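Local coordinates for periplasmic solute binding protein (Candidatus liberibacter, PDB 4CL2) that binds manganese or zinc in the periplasm and probably delivers the metal to an uptake transporter of the ABC type, at residues A[219-224]-A[244-249]; A[107-112]-A[261-266]; A[5-10]-A[54-59]. All blocks are in the same frame, centred on the assembly; numbering follows the deposited sequence.

Interaction 1 of 3, residues A[219-224]-A[244-249]; sequences FSESTN and LYVDSL. With MN (manganese (II) ion), chain L; SO4 (sulfate ion), chain F.
S220 and S222 offer their backbones to L244 from both sides of E221. L244 N gives a straight hydrogen bond to S220 O at 2.8 Å, whereas S222 N reaches L244 O only through a weak, bent one of 120°. E221 and L244 thus form a parallel bridge where strands 217-221 and 239-244 end. L244 suits the buried face: CD1 lies 3.8 Å from F219 CG, CD2 reaches the CD1 side of the same ring, and helix 259-274 also packs against the leucine.

Beyond the bridge polar groups take over. S222 CB sits over one face of the Y245 ring, 3.8 Å from its centroid, a CH-pi contact. With S222 OG held between its own backbone N and carbonyl carbon (chi1 64°), the hydroxyl meets two waters, one accepting from D247 N and the other donating to S248 O. A third water links T223 OG1 to D247 OD2, spanning two oxygens 3.6 Å apart.

D247 binds manganese through OD1 at 2.5 Å, with OD2 slightly farther. H106 and E172 are the other protein ligands here, while H39, a ligand in other structures of the protein, does not bind the ion. E221 is second-shell: its carboxylate accepts from the backbone N atoms of S171 and E172, and N224 ND2 meets OE1 from above the carboxylate plane. N224 OD1 in turn accepts from E221 N, bracing the type I turn 221-224. A hard, anionic oxygen suits manganese(II), a rather hard cation; the S222 water holds the D247 backbone, and the T223 water, donating to OD2, may limit the carboxylate's rotation.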
ATOM      1  N   PHE A 219     -11.464   0.327  12.176  1.00 18.84           N
ATOM      2  CA  PHE A 219     -11.607  -0.504  10.966  1.00 19.69           C
ATOM      3  C   PHE A 219     -10.814  -1.791  11.068  1.00 20.17           C
ATOM      4  O   PHE A 219      -9.879  -1.932  11.914  1.00 18.22           O
ATOM      5  CB  PHE A 219     -11.079   0.231   9.760  1.00 21.26           C
ATOM      6  CG  PHE A 219     -11.793   1.532   9.471  1.00 21.35           C
ATOM      7  CD1 PHE A 219     -12.975   1.525   8.735  1.00 20.96           C
ATOM      8  CD2 PHE A 219     -11.321   2.730   9.967  1.00 23.65           C
ATOM      9  CE1 PHE A 219     -13.652   2.710   8.467  1.00 22.05           C
ATOM     10  CE2 PHE A 219     -11.973   3.924   9.680  1.00 23.70           C
ATOM     11  CZ  PHE A 219     -13.139   3.903   8.943  1.00 25.25           C
ATOM     12  N   SER A 220     -11.208  -2.756  10.270  1.00 18.72           N
ATOM     13  CA  SER A 220     -10.313  -3.858   9.887  1.00 18.94           C
ATOM     14  C   SER A 220     -10.030  -3.868   8.441  1.00 18.44           C
ATOM     15  O   SER A 220     -10.455  -2.965   7.718  1.00 18.04           O
ATOM     16  CB  SER A 220     -10.854  -5.215  10.396  1.00 22.32           C
ATOM     17  OG  SER A 220     -12.076  -5.562   9.707  1.00 22.97           O
ATOM     18  N   GLU A 221      -9.244  -4.834   7.970  1.00 17.43           N
ATOM     19  CA  GLU A 221      -8.771  -4.836   6.638  1.00 17.54           C
ATOM     20  C   GLU A 221      -9.024  -6.162   5.894  1.00 19.42           C
ATOM     21  O   GLU A 221      -9.318  -7.166   6.491  1.00 19.82           O
ATOM     22  CB  GLU A 221      -7.303  -4.394   6.574  1.00 19.45           C
ATOM     23  CG  GLU A 221      -7.074  -3.024   7.257  1.00 23.53           C
ATOM     24  CD  GLU A 221      -6.763  -3.088   8.761  1.00 23.26           C
ATOM     25  OE1 GLU A 221      -5.889  -3.786   9.133  1.00 22.88           O
ATOM     26  OE2 GLU A 221      -7.393  -2.407   9.553  1.00 20.81           O
ATOM     27  N   SER A 222      -8.897  -6.116   4.576  1.00 21.66           N
ATOM     28  CA  SER A 222      -9.483  -7.197   3.739  1.00 23.52           C
ATOM     29  C   SER A 222      -8.697  -8.506   3.860  1.00 27.76           C
ATOM     30  O   SER A 222      -9.249  -9.581   3.600  1.00 27.18           O
ATOM     31  CB  SER A 222      -9.541  -6.798   2.271  1.00 24.00           C
ATOM     32  OG  SER A 222      -8.223  -6.589   1.699  1.00 23.70           O
ATOM     33  N   THR A 223      -7.478  -8.435   4.360  1.00 21.57           N
ATOM     34  CA  THR A 223      -6.698  -9.674   4.580  1.00 22.60           C
ATOM     35  C   THR A 223      -6.535 -10.090   6.015  1.00 25.38           C
ATOM     36  O   THR A 223      -5.751 -10.988   6.280  1.00 28.68           O
ATOM     37  CB  THR A 223      -5.344  -9.589   3.902  1.00 24.77           C
ATOM     38  OG1 THR A 223      -4.490  -8.619   4.534  1.00 27.11           O
ATOM     39  CG2 THR A 223      -5.544  -9.182   2.457  1.00 26.55           C
ATOM     40  N   ASN A 224      -7.255  -9.476   6.940  1.00 21.07           N
ATOM     41  CA  ASN A 224      -7.200  -9.916   8.326  1.00 23.38           C
ATOM     42  C   ASN A 224      -8.556 -10.098   8.922  1.00 24.83           C
ATOM     43  O   ASN A 224      -9.545  -9.912   8.244  1.00 26.36           O
ATOM     44  CB  ASN A 224      -6.254  -9.015   9.149  1.00 25.28           C
ATOM     45  CG  ASN A 224      -6.688  -7.573   9.193  1.00 27.47           C
ATOM     46  OD1 ASN A 224      -7.881  -7.258   9.194  1.00 24.25           O
ATOM     47  ND2 ASN A 224      -5.716  -6.682   9.289  1.00 30.41           N
ATOM     48  N   LEU A 244     -11.418  -2.120   5.195  1.00 15.61           N
ATOM     49  CA  LEU A 244     -10.638  -1.358   4.222  1.00 16.98           C
ATOM     50  C   LEU A 244      -9.775  -2.297   3.391  1.00 17.53           C
ATOM     51  O   LEU A 244      -9.438  -3.377   3.803  1.00 16.30           O
ATOM     52  CB  LEU A 244      -9.676  -0.370   4.894  1.00 15.31           C
ATOM     53  CG  LEU A 244     -10.364   0.581   5.892  1.00 15.40           C
ATOM     54  CD1 LEU A 244      -9.287   1.456   6.618  1.00 16.88           C
ATOM     55  CD2 LEU A 244     -11.375   1.503   5.208  1.00 16.71           C
ATOM     56  N   TYR A 245      -9.433  -1.824   2.197  1.00 13.74           N
ATOM     57  CA  TYR A 245      -8.505  -2.565   1.275  1.00 15.33           C
ATOM     58  C   TYR A 245      -7.184  -1.800   1.286  1.00 14.21           C
ATOM     59  O   TYR A 245      -7.070  -0.592   0.893  1.00 15.13           O
ATOM     60  CB  TYR A 245      -9.067  -2.599  -0.163  1.00 16.01           C
ATOM     61  CG  TYR A 245     -10.162  -3.599  -0.304  1.00 17.97           C
ATOM     62  CD1 TYR A 245     -11.404  -3.328   0.146  1.00 20.84           C
ATOM     63  CD2 TYR A 245      -9.888  -4.864  -0.805  1.00 21.94           C
ATOM     64  CE1 TYR A 245     -12.414  -4.252   0.075  1.00 25.81           C
ATOM     65  CE2 TYR A 245     -10.899  -5.807  -0.856  1.00 24.78           C
ATOM     66  CZ  TYR A 245     -12.137  -5.483  -0.418  1.00 27.87           C
ATOM     67  OH  TYR A 245     -13.207  -6.383  -0.445  1.00 36.98           O
ATOM     68  N   VAL A 246      -6.139  -2.467   1.776  1.00 16.27           N
ATOM     69  CA  VAL A 246      -4.822  -1.841   1.971  1.00 14.20           C
ATOM     70  C   VAL A 246      -3.616  -2.688   1.533  1.00 16.83           C
ATOM     71  O   VAL A 246      -2.665  -2.136   0.975  1.00 20.47           O
ATOM     72  CB  VAL A 246      -4.601  -1.355   3.407  1.00 15.86           C
ATOM     73  CG1 VAL A 246      -5.626  -0.321   3.813  1.00 15.80           C
ATOM     74  CG2 VAL A 246      -4.599  -2.500   4.390  1.00 18.03           C
ATOM     75  N   ASP A 247      -3.646  -4.011   1.721  1.00 16.07           N
ATOM     76  CA  ASP A 247      -2.436  -4.840   1.560  1.00 15.75           C
ATOM     77  C   ASP A 247      -2.345  -5.547   0.226  1.00 17.45           C
ATOM     78  O   ASP A 247      -1.300  -6.089  -0.090  1.00 17.41           O
ATOM     79  CB  ASP A 247      -2.362  -5.874   2.668  1.00 16.87           C
ATOM     80  CG  ASP A 247      -1.918  -5.276   3.999  1.00 21.21           C
ATOM     81  OD1 ASP A 247      -1.326  -4.195   3.970  1.00 27.01           O
ATOM     82  OD2 ASP A 247      -2.225  -5.912   5.029  1.00 24.56           O
ATOM     83  N   SER A 248      -3.455  -5.606  -0.514  1.00 15.99           N
ATOM     84  CA  SER A 248      -3.537  -6.303  -1.792  1.00 17.68           C
ATOM     85  C   SER A 248      -4.651  -5.692  -2.576  1.00 17.88           C
ATOM     86  O   SER A 248      -5.644  -5.265  -1.991  1.00 16.88           O
ATOM     87  CB  SER A 248      -3.865  -7.768  -1.514  1.00 19.26           C
ATOM     88  OG  SER A 248      -4.086  -8.517  -2.711  1.00 20.38           O
ATOM     89  N   LEU A 249      -4.543  -5.683  -3.888  1.00 16.50           N
ATOM     90  CA  LEU A 249      -5.715  -5.431  -4.719  1.00 16.12           C
ATOM     91  C   LEU A 249      -6.757  -6.510  -4.448  1.00 17.45           C
ATOM     92  O   LEU A 249      -6.403  -7.663  -4.071  1.00 18.46           O
ATOM     93  CB  LEU A 249      -5.353  -5.455  -6.201  1.00 17.23           C
ATOM     94  CG  LEU A 249      -4.304  -4.393  -6.549  1.00 15.05           C
ATOM     95  CD1 LEU A 249      -4.079  -4.437  -8.008  1.00 18.32           C
ATOM     96  CD2 LEU A 249      -4.710  -2.988  -6.134  1.00 15.62           C
TER
HETATM   97 MN    MN L1286       0.310  -5.217   5.557  0.50 44.99          MN
HETATM   98  S   SO4 F1280     -11.483  -9.704  -2.496  0.60 35.03           S
HETATM   99  O1  SO4 F1280     -11.253  -9.107  -1.182  0.60 45.86           O
HETATM  100  O2  SO4 F1280     -11.927 -11.080  -2.166  0.60 50.22           O
HETATM  101  O3  SO4 F1280     -10.274  -9.781  -3.310  0.60 41.29           O
HETATM  102  O4  SO4 F1280     -12.627  -9.089  -3.233  0.60 31.03           O
HETATM  103  O   HOH W   1      -6.159  -5.327   2.756  1.00 14.89           O
HETATM  104  O   HOH W   2      -7.346  -7.092  -0.627  1.00 36.22           O
HETATM  105  O   HOH W   3      -5.390  -6.301   5.047  1.00 24.09           O

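Interaction 2 of 3, residues A[107-112]-A[261-266]. With SO4 (sulfate ion), chain E.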
ATOM      1  N   ALA A 107       3.695   2.401   2.590  1.00 15.34           N
ATOM      2  CA  ALA A 107       3.931   3.790   2.089  1.00 12.68           C
ATOM      3  C   ALA A 107       2.989   4.142   0.955  1.00 11.66           C
ATOM      4  O   ALA A 107       2.751   5.359   0.712  1.00 14.94           O
ATOM      5  CB  ALA A 107       5.386   3.907   1.614  1.00 14.40           C
ATOM      6  N   TRP A 108       2.421   3.156   0.270  1.00 11.71           N
ATOM      7  CA  TRP A 108       1.488   3.410  -0.821  1.00 11.73           C
ATOM      8  C   TRP A 108       0.129   4.013  -0.450  1.00 11.71           C
ATOM      9  O   TRP A 108      -0.562   4.481  -1.333  1.00 13.70           O
ATOM     10  CB  TRP A 108       1.251   2.144  -1.686  1.00 12.94           C
ATOM     11  CG  TRP A 108       0.638   1.015  -0.909  1.00 13.23           C
ATOM     12  CD1 TRP A 108      -0.700   0.848  -0.647  1.00 12.24           C
ATOM     13  CD2 TRP A 108       1.318  -0.014  -0.196  1.00 14.26           C
ATOM     14  NE1 TRP A 108      -0.892  -0.275   0.147  1.00 14.90           N
ATOM     15  CE2 TRP A 108       0.333  -0.799   0.456  1.00 13.98           C
ATOM     16  CE3 TRP A 108       2.670  -0.368  -0.049  1.00 12.85           C
ATOM     17  CZ2 TRP A 108       0.652  -1.930   1.191  1.00 15.98           C
ATOM     18  CZ3 TRP A 108       3.002  -1.481   0.675  1.00 14.61           C
ATOM     19  CH2 TRP A 108       1.998  -2.276   1.314  1.00 15.40           C
ATOM     20  N   MET A 109      -0.177   4.002   0.848  1.00 13.29           N
ATOM     21  CA  MET A 109      -1.461   4.531   1.348  1.00 11.92           C
ATOM     22  C   MET A 109      -1.295   6.032   1.633  1.00 14.53           C
ATOM     23  O   MET A 109      -1.169   6.459   2.763  1.00 16.80           O
ATOM     24  CB  MET A 109      -1.956   3.801   2.584  1.00 13.76           C
ATOM     25  CG  MET A 109      -2.258   2.345   2.363  1.00 15.33           C
ATOM     26  SD  MET A 109      -3.502   1.996   1.134  1.00 16.16           S
ATOM     27  CE  MET A 109      -4.944   2.876   1.759  1.00 17.02           C
ATOM     28  N   SER A 110      -1.141   6.800   0.565  1.00 14.45           N
ATOM     29  CA  SER A 110      -0.799   8.202   0.653  1.00 13.55           C
ATOM     30  C   SER A 110      -0.875   8.778  -0.756  1.00 14.31           C
ATOM     31  O   SER A 110      -0.405   8.188  -1.733  1.00 14.56           O
ATOM     32  CB  SER A 110       0.610   8.414   1.237  1.00 14.71           C
ATOM     33  OG  SER A 110       1.260   9.620   0.861  1.00 13.23           O
ATOM     34  N   LEU A 111      -1.417   9.972  -0.834  1.00 15.15           N
ATOM     35  CA  LEU A 111      -1.557  10.676  -2.120  1.00 13.26           C
ATOM     36  C   LEU A 111      -0.174  11.169  -2.544  1.00 14.11           C
ATOM     37  O   LEU A 111       0.229  10.993  -3.687  1.00 14.98           O
ATOM     38  CB  LEU A 111      -2.594  11.838  -2.001  1.00 14.14           C
ATOM     39  CG  LEU A 111      -2.671  12.753  -3.265  1.00 17.54           C
ATOM     40  CD1 LEU A 111      -3.040  11.904  -4.431  1.00 18.97           C
ATOM     41  CD2 LEU A 111      -3.764  13.777  -2.930  1.00 21.45           C
ATOM     42  N   THR A 112       0.576  11.772  -1.640  1.00 13.51           N
ATOM     43  CA  THR A 112       1.918  12.245  -1.963  1.00 13.86           C
ATOM     44  C   THR A 112       2.759  11.083  -2.412  1.00 14.20           C
ATOM     45  O   THR A 112       3.509  11.159  -3.407  1.00 13.93           O
ATOM     46  CB  THR A 112       2.583  12.895  -0.744  1.00 15.74           C
ATOM     47  OG1 THR A 112       1.786  14.021  -0.350  1.00 17.05           O
ATOM     48  CG2 THR A 112       3.953  13.320  -1.054  1.00 19.12           C
ATOM     49  N   ASP A 261      -8.415   2.370  -7.597  1.00 15.31           N
ATOM     50  CA  ASP A 261      -9.658   1.922  -6.987  1.00 15.74           C
ATOM     51  C   ASP A 261      -9.465   1.588  -5.508  1.00 15.13           C
ATOM     52  O   ASP A 261     -10.353   1.844  -4.716  1.00 15.18           O
ATOM     53  CB  ASP A 261     -10.217   0.725  -7.667  1.00 16.89           C
ATOM     54  CG  ASP A 261     -10.707   1.011  -9.103  1.00 19.27           C
ATOM     55  OD1 ASP A 261     -10.962   2.137  -9.460  1.00 22.62           O
ATOM     56  OD2 ASP A 261     -10.859   0.062  -9.845  1.00 21.19           O
ATOM     57  N   LEU A 262      -8.326   1.053  -5.156  1.00 13.39           N
ATOM     58  CA  LEU A 262      -8.015   0.747  -3.779  1.00 14.23           C
ATOM     59  C   LEU A 262      -7.932   1.996  -2.943  1.00 13.01           C
ATOM     60  O   LEU A 262      -8.536   2.079  -1.844  1.00 12.81           O
ATOM     61  CB  LEU A 262      -6.694  -0.028  -3.654  1.00 13.86           C
ATOM     62  CG  LEU A 262      -6.229  -0.395  -2.234  1.00 14.00           C
ATOM     63  CD1 LEU A 262      -5.561  -1.782  -2.280  1.00 14.99           C
ATOM     64  CD2 LEU A 262      -5.270   0.635  -1.740  1.00 15.36           C
ATOM     65  N   LEU A 263      -7.159   2.986  -3.376  1.00 12.92           N
ATOM     66  CA  LEU A 263      -7.093   4.244  -2.643  1.00 14.00           C
ATOM     67  C   LEU A 263      -8.479   4.874  -2.560  1.00 13.78           C
ATOM     68  O   LEU A 263      -8.882   5.389  -1.528  1.00 13.12           O
ATOM     69  CB  LEU A 263      -6.181   5.244  -3.362  1.00 14.94           C
ATOM     70  CG  LEU A 263      -4.702   4.957  -3.246  1.00 16.67           C
ATOM     71  CD1 LEU A 263      -3.944   6.034  -4.006  1.00 18.97           C
ATOM     72  CD2 LEU A 263      -4.206   4.910  -1.811  1.00 16.98           C
ATOM     73  N   ARG A 264      -9.180   4.929  -3.691  1.00 14.61           N
ATOM     74  CA  ARG A 264     -10.476   5.568  -3.743  1.00 14.78           C
ATOM     75  C   ARG A 264     -11.486   4.870  -2.793  1.00 14.49           C
ATOM     76  O   ARG A 264     -12.205   5.521  -2.035  1.00 14.00           O
ATOM     77  CB  ARG A 264     -11.013   5.597  -5.155  1.00 15.90           C
ATOM     78  CG  ARG A 264     -12.316   6.350  -5.281  1.00 17.71           C
ATOM     79  CD  ARG A 264     -12.748   6.434  -6.754  1.00 19.31           C
ATOM     80  NE  ARG A 264     -13.029   5.129  -7.268  1.00 22.08           N
ATOM     81  CZ  ARG A 264     -13.396   4.854  -8.514  1.00 28.67           C
ATOM     82  NH1 ARG A 264     -13.443   5.810  -9.441  1.00 25.19           N
ATOM     83  NH2 ARG A 264     -13.683   3.586  -8.826  1.00 24.36           N
ATOM     84  N   PHE A 265     -11.523   3.542  -2.806  1.00 13.86           N
ATOM     85  CA  PHE A 265     -12.427   2.836  -1.917  1.00 13.09           C
ATOM     86  C   PHE A 265     -12.128   3.075  -0.462  1.00 13.04           C
ATOM     87  O   PHE A 265     -13.008   3.435   0.299  1.00 13.79           O
ATOM     88  CB  PHE A 265     -12.424   1.323  -2.202  1.00 13.33           C
ATOM     89  CG  PHE A 265     -13.374   0.567  -1.367  1.00 13.69           C
ATOM     90  CD1 PHE A 265     -14.670   0.353  -1.764  1.00 13.83           C
ATOM     91  CD2 PHE A 265     -12.954   0.061  -0.138  1.00 14.30           C
ATOM     92  CE1 PHE A 265     -15.555  -0.277  -0.923  1.00 15.45           C
ATOM     93  CE2 PHE A 265     -13.832  -0.577   0.706  1.00 14.61           C
ATOM     94  CZ  PHE A 265     -15.129  -0.740   0.315  1.00 16.01           C
ATOM     95  N   SER A 266     -10.875   2.865  -0.068  1.00 11.98           N
ATOM     96  CA  SER A 266     -10.535   2.989   1.341  1.00 13.44           C
ATOM     97  C   SER A 266     -10.666   4.416   1.840  1.00 12.38           C
ATOM     98  O   SER A 266     -11.197   4.579   2.903  1.00 14.99           O
ATOM     99  CB  SER A 266      -9.152   2.416   1.585  1.00 14.33           C
ATOM    100  OG  SER A 266      -9.212   0.976   1.328  1.00 15.53           O
TER
HETATM  101  S   SO4 E1279     -13.815   9.664  -9.685  0.50 38.90           S
HETATM  102  O1  SO4 E1279     -14.464  10.185  -8.478  0.50 43.93           O
HETATM  103  O2  SO4 E1279     -12.811   8.685  -9.264  0.50 22.56           O
HETATM  104  O3  SO4 E1279     -13.186  10.803 -10.392  0.50 45.55           O
HETATM  105  O4  SO4 E1279     -14.762   9.031 -10.601  0.50 48.36           O
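The turn that follows metal ligand H106 and leads into helix 111-128 rests here on the side of the C-terminal helix 259-274, M109 meeting both L262 and L263. M109 SD touches L262 CD2 at 3.6 Å, the two side chains crossing at about a right angle. Bends at chi2 and chi3 of M109, both near -60°, curl the thioether round to bring CE 4.2 Å from L263 CD2 and equally far from S266 CB. A flexible, unbranched methionine can follow the uneven surface of a helix in this way. L263 CD2 also packs 3.7 Å from W108 O, a carbonyl that accepts a hydrogen bond from Y259 OH, while I151 of helix 133-158 touches the same leucine.

M109 is the centre of an inverse gamma turn, closed by a weak bond from S110 N to W108 O. The next residue is the N-cap of helix 111-128: S110 OG caps N113 N and is also hydrogen-bonded to D181, a role for which a short hydroxyl side chain is well suited. Both segments also bond to the loop carrying D247: W108 NE1 donates to V246 O, and S266 OG is hydrogen-bonded to Y245 O. The indole ring of W108 additionally meets the rings of H106 and F11. On the outer side of helix 259-274, R264 NH1 donates to a sulfate oxygen, O2, at 2.9 Å and 164°, the anion lying at the guanidinium edge and probably coming from the crystallisation liquor; R264 NH2 is 3.1 Å from D261 OD1, a charge pairing without a directed N-H.

Interaction 3 of 3, residues A[5-10]-A[54-59]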
ATOM      1  N   LYS A   5      10.603  -6.326 -23.393  1.00 23.59           N
ATOM      2  CA  LYS A   5      11.162  -6.403 -22.051  1.00 22.25           C
ATOM      3  C   LYS A   5      10.080  -6.828 -21.060  1.00 18.73           C
ATOM      4  O   LYS A   5       8.891  -6.654 -21.286  1.00 18.65           O
ATOM      5  CB  LYS A   5      11.697  -5.029 -21.679  1.00 23.09           C
ATOM      6  CG  LYS A   5      12.935  -4.757 -22.534  1.00 30.51           C
ATOM      7  CD  LYS A   5      13.506  -3.410 -22.311  1.00 34.06           C
ATOM      8  CE  LYS A   5      14.517  -3.055 -23.404  1.00 38.16           C
ATOM      9  NZ  LYS A   5      15.611  -4.072 -23.425  1.00 45.62           N
ATOM     10  N   VAL A   6      10.552  -7.445 -19.961  1.00 18.60           N
ATOM     11  CA  VAL A   6       9.680  -8.023 -18.940  1.00 16.93           C
ATOM     12  C   VAL A   6      10.055  -7.343 -17.615  1.00 16.88           C
ATOM     13  O   VAL A   6      11.224  -7.240 -17.263  1.00 15.50           O
ATOM     14  CB  VAL A   6       9.891  -9.566 -18.831  1.00 17.13           C
ATOM     15  CG1 VAL A   6       9.025 -10.167 -17.708  1.00 17.44           C
ATOM     16  CG2 VAL A   6       9.520 -10.256 -20.103  1.00 19.34           C
ATOM     17  N   VAL A   7       9.076  -6.794 -16.951  1.00 16.28           N
ATOM     18  CA  VAL A   7       9.271  -6.048 -15.678  1.00 15.10           C
ATOM     19  C   VAL A   7       8.396  -6.770 -14.628  1.00 15.07           C
ATOM     20  O   VAL A   7       7.153  -6.826 -14.741  1.00 15.74           O
ATOM     21  CB  VAL A   7       8.834  -4.590 -15.812  1.00 14.49           C
ATOM     22  CG1 VAL A   7       8.981  -3.893 -14.482  1.00 14.96           C
ATOM     23  CG2 VAL A   7       9.650  -3.904 -16.890  1.00 16.18           C
ATOM     24  N   LEU A   8       9.080  -7.345 -13.646  1.00 13.84           N
ATOM     25  CA  LEU A   8       8.475  -8.106 -12.538  1.00 14.06           C
ATOM     26  C   LEU A   8       8.283  -7.181 -11.328  1.00 13.93           C
ATOM     27  O   LEU A   8       9.220  -6.624 -10.780  1.00 13.98           O
ATOM     28  CB  LEU A   8       9.313  -9.333 -12.192  1.00 14.40           C
ATOM     29  CG  LEU A   8       8.790 -10.084 -10.968  1.00 15.18           C
ATOM     30  CD1 LEU A   8       7.429 -10.735 -11.224  1.00 15.35           C
ATOM     31  CD2 LEU A   8       9.867 -11.147 -10.597  1.00 15.92           C
ATOM     32  N   SER A   9       7.033  -7.020 -10.909  0.50 12.48           N
ATOM     33  CA  SER A   9       6.678  -6.282  -9.670  0.50 12.18           C
ATOM     34  C   SER A   9       6.498  -7.295  -8.512  0.50 13.38           C
ATOM     35  O   SER A   9       6.063  -8.430  -8.705  0.50 13.61           O
ATOM     36  CB  SER A   9       5.395  -5.472  -9.878  0.50 12.33           C
ATOM     37  OG  SER A   9       5.515  -4.477 -10.888  0.50 10.30           O
ATOM     38  N   SER A  10       6.889  -6.890  -7.313  1.00 13.39           N
ATOM     39  CA  SER A  10       6.848  -7.788  -6.167  1.00 11.78           C
ATOM     40  C   SER A  10       5.395  -8.158  -5.789  1.00 13.40           C
ATOM     41  O   SER A  10       5.181  -9.272  -5.327  1.00 14.73           O
ATOM     42  CB  SER A  10       7.623  -7.232  -4.995  1.00 13.35           C
ATOM     43  OG  SER A  10       7.019  -6.027  -4.511  1.00 13.95           O
ATOM     44  N   ALA A  54      12.633 -11.713 -15.834  1.00 15.70           N
ATOM     45  CA  ALA A  54      12.622 -10.285 -15.561  1.00 16.90           C
ATOM     46  C   ALA A  54      13.887  -9.590 -16.092  1.00 16.59           C
ATOM     47  O   ALA A  54      15.021  -9.979 -15.811  1.00 16.21           O
ATOM     48  CB  ALA A  54      12.485 -10.050 -14.079  1.00 16.89           C
ATOM     49  N   ASP A  55      13.646  -8.495 -16.811  1.00 17.34           N
ATOM     50  CA  ASP A  55      14.689  -7.542 -17.158  1.00 17.82           C
ATOM     51  C   ASP A  55      14.873  -6.449 -16.097  1.00 15.95           C
ATOM     52  O   ASP A  55      15.826  -5.686 -16.168  1.00 16.72           O
ATOM     53  CB  ASP A  55      14.327  -6.928 -18.551  1.00 19.57           C
ATOM     54  CG  ASP A  55      14.318  -7.958 -19.614  1.00 20.91           C
ATOM     55  OD1 ASP A  55      15.362  -8.626 -19.808  1.00 20.01           O
ATOM     56  OD2 ASP A  55      13.289  -8.164 -20.249  1.00 18.68           O
ATOM     57  N   LEU A  56      13.931  -6.337 -15.172  1.00 15.68           N
ATOM     58  CA  LEU A  56      13.857  -5.283 -14.135  1.00 14.94           C
ATOM     59  C   LEU A  56      12.951  -5.862 -13.067  1.00 14.58           C
ATOM     60  O   LEU A  56      11.887  -6.470 -13.442  1.00 15.48           O
ATOM     61  CB  LEU A  56      13.277  -4.006 -14.730  1.00 14.63           C
ATOM     62  CG  LEU A  56      13.077  -2.835 -13.799  1.00 16.94           C
ATOM     63  CD1 LEU A  56      14.378  -2.377 -13.225  1.00 21.68           C
ATOM     64  CD2 LEU A  56      12.376  -1.724 -14.567  1.00 15.59           C
ATOM     65  N   ILE A  57      13.337  -5.718 -11.797  1.00 14.45           N
ATOM     66  CA  ILE A  57      12.504  -6.170 -10.675  1.00 14.43           C
ATOM     67  C   ILE A  57      12.170  -4.949  -9.823  1.00 13.78           C
ATOM     68  O   ILE A  57      13.061  -4.224  -9.415  1.00 16.17           O
ATOM     69  CB  ILE A  57      13.186  -7.254  -9.863  1.00 16.10           C
ATOM     70  CG1 ILE A  57      13.452  -8.467 -10.748  1.00 16.00           C
ATOM     71  CG2 ILE A  57      12.318  -7.624  -8.675  1.00 17.53           C
ATOM     72  CD1 ILE A  57      14.221  -9.583 -10.069  1.00 18.29           C
ATOM     73  N   LEU A  58      10.873  -4.712  -9.629  1.00 13.46           N
ATOM     74  CA  LEU A  58      10.408  -3.555  -8.872  1.00 14.16           C
ATOM     75  C   LEU A  58       9.862  -4.011  -7.504  1.00 13.34           C
ATOM     76  O   LEU A  58       8.888  -4.763  -7.419  1.00 16.64           O
ATOM     77  CB  LEU A  58       9.327  -2.847  -9.638  1.00 14.16           C
ATOM     78  CG  LEU A  58       9.660  -2.319 -11.023  1.00 18.17           C
ATOM     79  CD1 LEU A  58       8.375  -1.720 -11.639  1.00 17.49           C
ATOM     80  CD2 LEU A  58      10.807  -1.299 -10.929  1.00 18.47           C
ATOM     81  N   CYS A  59      10.552  -3.592  -6.459  1.00 14.64           N
ATOM     82  CA  CYS A  59      10.206  -3.961  -5.061  1.00 13.75           C
ATOM     83  C   CYS A  59       9.699  -2.706  -4.334  1.00 15.15           C
ATOM     84  O   CYS A  59      10.108  -1.588  -4.631  1.00 13.34           O
ATOM     85  CB  CYS A  59      11.419  -4.498  -4.301  1.00 15.86           C
ATOM     86  SG  CYS A  59      11.830  -6.195  -4.852  1.00 19.09           S
TER
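Strands 6-9 and 56-59 run parallel, 4.7 Å apart at closest approach with their directions 22° apart. Alternate backbone bonds join them: L8 N to L56 O, L58 N to L8 O, and S10 N to L58 O. Before L56 in the chain, D55 continues the pattern. Its backbone N donates to V6 O, and its side chain reaches back so that OD2 accepts from V6 N at 2.8 Å through the anti lone pair; CG anti to the carbonyl carbon (chi1 -63°) lets both D55 N and OD2 bond to V6. An aspartate is short enough to stand in for a strand carbonyl, and its other oxygen, OD1, forms a salt bridge with K76.

Side chains alternate between the two faces. On one, V7 CG1 touches L58 CD1 at 3.6 Å and L56 CD2 at 4.0 Å, V7 and L56 lying side by side and pointing the same way; helices 12-22 and 111-128 cover this face. On the other, L8 CB packs 3.8 Å from A54 CB, where the small methyl allows a close approach, and I57 stands beside L8. Beta-branched and leucine side chains suit such buried strands. S10 OG finds its partner in E65. Strand 6-9 lies between 27-30 and 56-59, and 56-59 is flanked in turn by 80-83, giving the order 2-1-3-4 of the parallel sheet at the core of the N-terminal lobe.

Overall arrangement
From the N terminus, interaction 3 comes first: segment 54-59 returns beside 5-10 and closes a loop holding helix 12-22, strand 27-30 and helix 45-53. Interaction 2 opens next, at 107-112, and closes only at 261-266, so its loop spans most of the other lobe. Interaction 1 is nested within it, 219-224 pairing with 244-249 around helix 227-236 and strand 239-244. Interactions 1 and 2 touch directly, their centres 12 Å apart, and place ligand D247 next to the turn after H106. Interaction 3 lies apart in the N-terminal sheet, its centre 25 Å from that of interaction 1, and touches neither of the others.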